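Local coordinates for hypothetical protein TTHA1013 (Thermus thermophilus, PDB 1WV8) that is of unknown function but belongs to the DUF1902 family, placed in the Met repressor clan, and forms an assembly of two identical chains, at residues 8-11 with 16-19; 29-32 with 36-39. All blocks are in the same frame, centred on the assembly; numbering follows the deposited sequence.

Interaction 1: residues 8-11 with 16-19; sequences ALWD and VWVA
Leu9 and Val18 face each other as a hydrogen-bonded antiparallel pair, exchanging Leu9 N to Val18 O (2.9 Å, 167° at the hydrogen) and Val18 N to Leu9 O (2.7 Å). Nearer the turn, Asp11 N donates a hydrogen bond to Val16 O (2.8 Å), whereas the return bond from Val16 N to Asp11 O is weak at 3.3 Å. The carboxylate of Asp11 turns elsewhere: OD1 accepts the N-H of Ala14 in the connecting turn, a fitting task for a short acidic side chain at the end of a strand.

Between these pairs, Trp10 and Trp17 occupy a non-hydrogen-bonded position and send their indoles to the same face. The edge of Trp10 leans on the face of Trp17 at 51° between planes, with CE3 above the five-membered ring, while Trp10 CB sits over the six-membered ring in a CH-pi contact 3.8 Å from its centroid. Trp17 CG stands anti to the carbonyl carbon (chi1 -75°), which carries the ring across the neighbouring strand until CE3 meets Ala8 CB at 3.8 Å; so short a side chain lets the ring lie close to the strand. Outward, backbone bonds tie Ala8 to Glu65, Trp17 to Ala31 and Ala19 to Thr29. Trp17 is thus buried against Trp10 and Ala8 and also packs on Glu35 of the second subunit, whereas Trp10 stays exposed.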
ATOM      1  N   ALA A   8      -2.578   6.072  -1.305  1.00 23.32           N
ATOM      2  CA  ALA A   8      -1.505   6.802  -1.961  1.00 36.63           C
ATOM      3  C   ALA A   8      -1.950   6.816  -3.406  1.00 32.62           C
ATOM      4  O   ALA A   8      -2.100   5.761  -4.020  1.00 28.67           O
ATOM      5  CB  ALA A   8      -0.181   6.070  -1.825  1.00 26.26           C
ATOM      6  N   LEU A   9      -2.190   8.012  -3.928  1.00 30.94           N
ATOM      7  CA  LEU A   9      -2.654   8.171  -5.301  1.00 23.85           C
ATOM      8  C   LEU A   9      -1.515   8.742  -6.134  1.00 22.33           C
ATOM      9  O   LEU A   9      -0.906   9.751  -5.765  1.00 19.34           O
ATOM     10  CB  LEU A   9      -3.865   9.108  -5.298  1.00 25.87           C
ATOM     11  CG  LEU A   9      -4.883   8.720  -4.223  1.00 24.07           C
ATOM     12  CD1 LEU A   9      -5.785   9.885  -3.916  1.00 24.43           C
ATOM     13  CD2 LEU A   9      -5.672   7.516  -4.683  1.00 16.49           C
ATOM     14  N   TRP A  10      -1.206   8.089  -7.251  1.00 22.81           N
ATOM     15  CA  TRP A  10      -0.106   8.568  -8.078  1.00 32.64           C
ATOM     16  C   TRP A  10      -0.525   9.739  -8.964  1.00 37.66           C
ATOM     17  O   TRP A  10      -1.511   9.662  -9.692  1.00 29.98           O
ATOM     18  CB  TRP A  10       0.435   7.440  -8.946  1.00 29.95           C
ATOM     19  CG  TRP A  10       1.458   7.897  -9.954  1.00 40.28           C
ATOM     20  CD1 TRP A  10       1.375   7.783 -11.317  1.00 36.21           C
ATOM     21  CD2 TRP A  10       2.732   8.490  -9.679  1.00 35.59           C
ATOM     22  NE1 TRP A  10       2.520   8.259 -11.902  1.00 34.16           N
ATOM     23  CE2 TRP A  10       3.372   8.702 -10.923  1.00 38.35           C
ATOM     24  CE3 TRP A  10       3.400   8.862  -8.501  1.00 32.27           C
ATOM     25  CZ2 TRP A  10       4.655   9.267 -11.026  1.00 35.50           C
ATOM     26  CZ3 TRP A  10       4.678   9.426  -8.604  1.00 37.08           C
ATOM     27  CH2 TRP A  10       5.288   9.621  -9.858  1.00 37.71           C
ATOM     28  N   ASP A  11       0.248  10.813  -8.900  1.00 36.37           N
ATOM     29  CA  ASP A  11      -0.008  12.013  -9.686  1.00 34.60           C
ATOM     30  C   ASP A  11       1.152  12.188 -10.672  1.00 23.77           C
ATOM     31  O   ASP A  11       2.115  12.915 -10.401  1.00 29.49           O
ATOM     32  CB  ASP A  11      -0.103  13.232  -8.768  1.00 26.49           C
ATOM     33  CG  ASP A  11      -0.464  14.509  -9.531  1.00 43.45           C
ATOM     34  OD1 ASP A  11      -0.246  14.547 -10.761  1.00 32.38           O
ATOM     35  OD2 ASP A  11      -0.943  15.476  -8.905  1.00 28.62           O
ATOM     36  N   VAL A  16       4.450  12.878  -8.056  1.00 37.79           N
ATOM     37  CA  VAL A  16       4.379  12.575  -6.633  1.00 37.78           C
ATOM     38  C   VAL A  16       3.178  11.707  -6.266  1.00 36.92           C
ATOM     39  O   VAL A  16       2.186  11.662  -6.996  1.00 33.32           O
ATOM     40  CB  VAL A  16       4.289  13.855  -5.785  1.00 43.65           C
ATOM     41  CG1 VAL A  16       5.559  14.671  -5.927  1.00 48.38           C
ATOM     42  CG2 VAL A  16       3.080  14.675  -6.209  1.00 48.61           C
ATOM     43  N   TRP A  17       3.293  11.006  -5.140  1.00 27.34           N
ATOM     44  CA  TRP A  17       2.224  10.161  -4.616  1.00 27.02           C
ATOM     45  C   TRP A  17       1.533  11.065  -3.628  1.00 30.26           C
ATOM     46  O   TRP A  17       2.197  11.768  -2.875  1.00 31.65           O
ATOM     47  CB  TRP A  17       2.785   8.938  -3.879  1.00 29.68           C
ATOM     48  CG  TRP A  17       3.315   7.879  -4.782  1.00 18.04           C
ATOM     49  CD1 TRP A  17       4.612   7.720  -5.210  1.00 25.07           C
ATOM     50  CD2 TRP A  17       2.568   6.810  -5.352  1.00 14.69           C
ATOM     51  NE1 TRP A  17       4.707   6.605  -6.008  1.00 27.15           N
ATOM     52  CE2 TRP A  17       3.465   6.031  -6.111  1.00 28.55           C
ATOM     53  CE3 TRP A  17       1.221   6.435  -5.298  1.00 29.39           C
ATOM     54  CZ2 TRP A  17       3.051   4.887  -6.810  1.00 28.96           C
ATOM     55  CZ3 TRP A  17       0.815   5.304  -5.992  1.00 25.31           C
ATOM     56  CH2 TRP A  17       1.729   4.544  -6.737  1.00 35.40           C
ATOM     57  N   VAL A  18       0.207  11.042  -3.613  1.00 30.31           N
ATOM     58  CA  VAL A  18      -0.548  11.917  -2.728  1.00 34.84           C
ATOM     59  C   VAL A  18      -1.378  11.140  -1.729  1.00 30.10           C
ATOM     60  O   VAL A  18      -2.137  10.261  -2.108  1.00 28.24           O
ATOM     61  CB  VAL A  18      -1.477  12.830  -3.563  1.00 39.57           C
ATOM     62  CG1 VAL A  18      -2.443  13.573  -2.658  1.00 27.37           C
ATOM     63  CG2 VAL A  18      -0.631  13.800  -4.367  1.00 33.95           C
ATOM     64  N   ALA A  19      -1.246  11.487  -0.456  1.00 30.62           N
ATOM     65  CA  ALA A  19      -1.972  10.780   0.589  1.00 30.47           C
ATOM     66  C   ALA A  19      -3.419  11.236   0.716  1.00 39.64           C
ATOM     67  O   ALA A  19      -3.728  12.423   0.621  1.00 44.13           O
ATOM     68  CB  ALA A  19      -1.253  10.955   1.911  1.00 33.75           C
TER

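Interaction 2: residues 29-32 with 36-39; sequences TEAA and ELLA
The methyl of Ala31 packs against Glu36 and Leu37 in the first turn of the helix, and Ala31 and Leu37 together supply more than half of the buried surface. Ala31 CB lies 3.4 Å from Leu37 N and 3.7 Å from Glu36 CB, so the methyl meets backbone and side-chain roots together; Leu37 CB follows at 4.0 Å. Alanine suits the place, because a lone methyl lets the strand lie close to the helix backbone. Leu37 then reaches along the strand: its CD2 methyl lies by the backbone, 4.1 Å from Thr29 O and 4.2 Å from Glu30 CA. Thr29 CG2 approaches the same CD2 more distantly. At the exposed side Glu36 keeps its chain extended beyond CG (chi2 177°), which brings OE2 into loose packing with Ala32 CB at 4.2 Å.

The motif is a strand followed by a short turn into a helix, the strand 30-31 forming an outer strand of the chain's mixed four-stranded sheet and helix 34-51 lying over one face of it. Leu37, on the buried side of the helix, also touches Ala19 and Leu64 on two other strands.

Polar contacts lie at the borders of the packing. Glu36 OE2 has its hydrogen bond just beyond the two segments. Thr33, immediately before the helix, accepts the N-H of Glu36 on its OG1, the arrangement of an N-cap. Further along, the side chain of Glu30 leaves the strand away from the helix and packs on Val16 and Val18, while Lys40 NZ from the helix donates to the carbonyl oxygen of Glu30.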
ATOM      1  N   THR A  29      -0.742  15.494   2.266  1.00 51.94           N
ATOM      2  CA  THR A  29       0.693  15.289   2.116  1.00 48.32           C
ATOM      3  C   THR A  29       1.043  14.394   0.935  1.00 42.21           C
ATOM      4  O   THR A  29       0.259  13.525   0.542  1.00 46.01           O
ATOM      5  CB  THR A  29       1.299  14.694   3.416  1.00 58.61           C
ATOM      6  OG1 THR A  29       2.690  14.411   3.211  1.00 59.68           O
ATOM      7  CG2 THR A  29       0.563  13.413   3.820  1.00 51.49           C
ATOM      8  N   GLU A  30       2.222  14.617   0.365  1.00 33.08           N
ATOM      9  CA  GLU A  30       2.681  13.830  -0.773  1.00 40.00           C
ATOM     10  C   GLU A  30       4.196  13.689  -0.705  1.00 26.31           C
ATOM     11  O   GLU A  30       4.840  14.321   0.126  1.00 28.78           O
ATOM     12  CB  GLU A  30       2.307  14.512  -2.094  1.00 46.62           C
ATOM     13  CG  GLU A  30       3.111  15.765  -2.360  1.00 58.88           C
ATOM     14  CD  GLU A  30       2.391  17.019  -1.928  1.00 66.28           C
ATOM     15  OE1 GLU A  30       1.756  17.011  -0.855  1.00 79.68           O
ATOM     16  OE2 GLU A  30       2.470  18.017  -2.671  1.00 72.16           O
ATOM     17  N   ALA A  31       4.748  12.871  -1.602  1.00 23.82           N
ATOM     18  CA  ALA A  31       6.184  12.620  -1.669  1.00 41.45           C
ATOM     19  C   ALA A  31       6.526  11.951  -2.996  1.00 36.87           C
ATOM     20  O   ALA A  31       5.708  11.224  -3.562  1.00 41.42           O
ATOM     21  CB  ALA A  31       6.619  11.717  -0.493  1.00 31.71           C
ATOM     22  N   ALA A  32       7.737  12.200  -3.483  1.00 35.52           N
ATOM     23  CA  ALA A  32       8.209  11.625  -4.739  1.00 38.47           C
ATOM     24  C   ALA A  32       8.181  10.097  -4.767  1.00 35.61           C
ATOM     25  O   ALA A  32       7.999   9.503  -5.819  1.00 34.45           O
ATOM     26  CB  ALA A  32       9.624  12.119  -5.034  1.00 37.71           C
ATOM     27  N   GLU A  36       9.217   7.550   1.063  1.00 38.69           N
ATOM     28  CA  GLU A  36       9.167   8.887   1.652  1.00 42.35           C
ATOM     29  C   GLU A  36       7.753   9.247   2.125  1.00 38.30           C
ATOM     30  O   GLU A  36       7.573   9.889   3.163  1.00 40.49           O
ATOM     31  CB  GLU A  36       9.635   9.933   0.635  1.00 49.16           C
ATOM     32  CG  GLU A  36      11.066   9.765   0.166  1.00 65.46           C
ATOM     33  CD  GLU A  36      11.452  10.781  -0.890  1.00 76.05           C
ATOM     34  OE1 GLU A  36      11.251  11.990  -0.648  1.00 91.71           O
ATOM     35  OE2 GLU A  36      11.956  10.374  -1.959  1.00 83.07           O
ATOM     36  N   LEU A  37       6.748   8.850   1.356  1.00 32.59           N
ATOM     37  CA  LEU A  37       5.373   9.127   1.746  1.00 24.79           C
ATOM     38  C   LEU A  37       5.119   8.433   3.087  1.00 40.13           C
ATOM     39  O   LEU A  37       4.456   8.989   3.969  1.00 32.77           O
ATOM     40  CB  LEU A  37       4.399   8.577   0.712  1.00 37.50           C
ATOM     41  CG  LEU A  37       3.108   9.344   0.383  1.00 36.02           C
ATOM     42  CD1 LEU A  37       2.035   8.319   0.190  1.00 33.11           C
ATOM     43  CD2 LEU A  37       2.692  10.311   1.478  1.00 40.12           C
ATOM     44  N   LEU A  38       5.640   7.214   3.234  1.00 38.22           N
ATOM     45  CA  LEU A  38       5.462   6.462   4.480  1.00 39.67           C
ATOM     46  C   LEU A  38       6.145   7.194   5.616  1.00 34.67           C
ATOM     47  O   LEU A  38       5.553   7.408   6.665  1.00 37.56           O
ATOM     48  CB  LEU A  38       6.057   5.059   4.374  1.00 33.26           C
ATOM     49  CG  LEU A  38       5.077   3.934   4.045  1.00 39.98           C
ATOM     50  CD1 LEU A  38       5.836   2.648   3.782  1.00 45.01           C
ATOM     51  CD2 LEU A  38       4.094   3.761   5.191  1.00 28.15           C
ATOM     52  N   ALA A  39       7.399   7.563   5.393  1.00 42.85           N
ATOM     53  CA  ALA A  39       8.167   8.288   6.392  1.00 46.51           C
ATOM     54  C   ALA A  39       7.375   9.512   6.856  1.00 51.39           C
ATOM     55  O   ALA A  39       7.107   9.676   8.053  1.00 50.35           O
ATOM     56  CB  ALA A  39       9.508   8.715   5.805  1.00 36.18           C
TER

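How the interactions relate
Interaction 1 comes first along the chain and closes before interaction 2 opens; their centres lie about 8 Å apart. They meet where strands 16-20 and 30-31 run antiparallel as neighbours in one sheet, with probable hydrogen bonds from Ala19 N to Thr29 O (2.7 Å) and Trp17 N to Ala31 O (2.9 Å). Strand 16-20 is thus bonded on one side to strand 3-11 and on the other to strand 30-31. From the latter the chain turns into helix 34-51, which covers the sheet face carrying Ala8, Trp17 and Ala19. The hairpin pairing and the strand-helix packing together place helix 34-51 against one face of the four-stranded sheet.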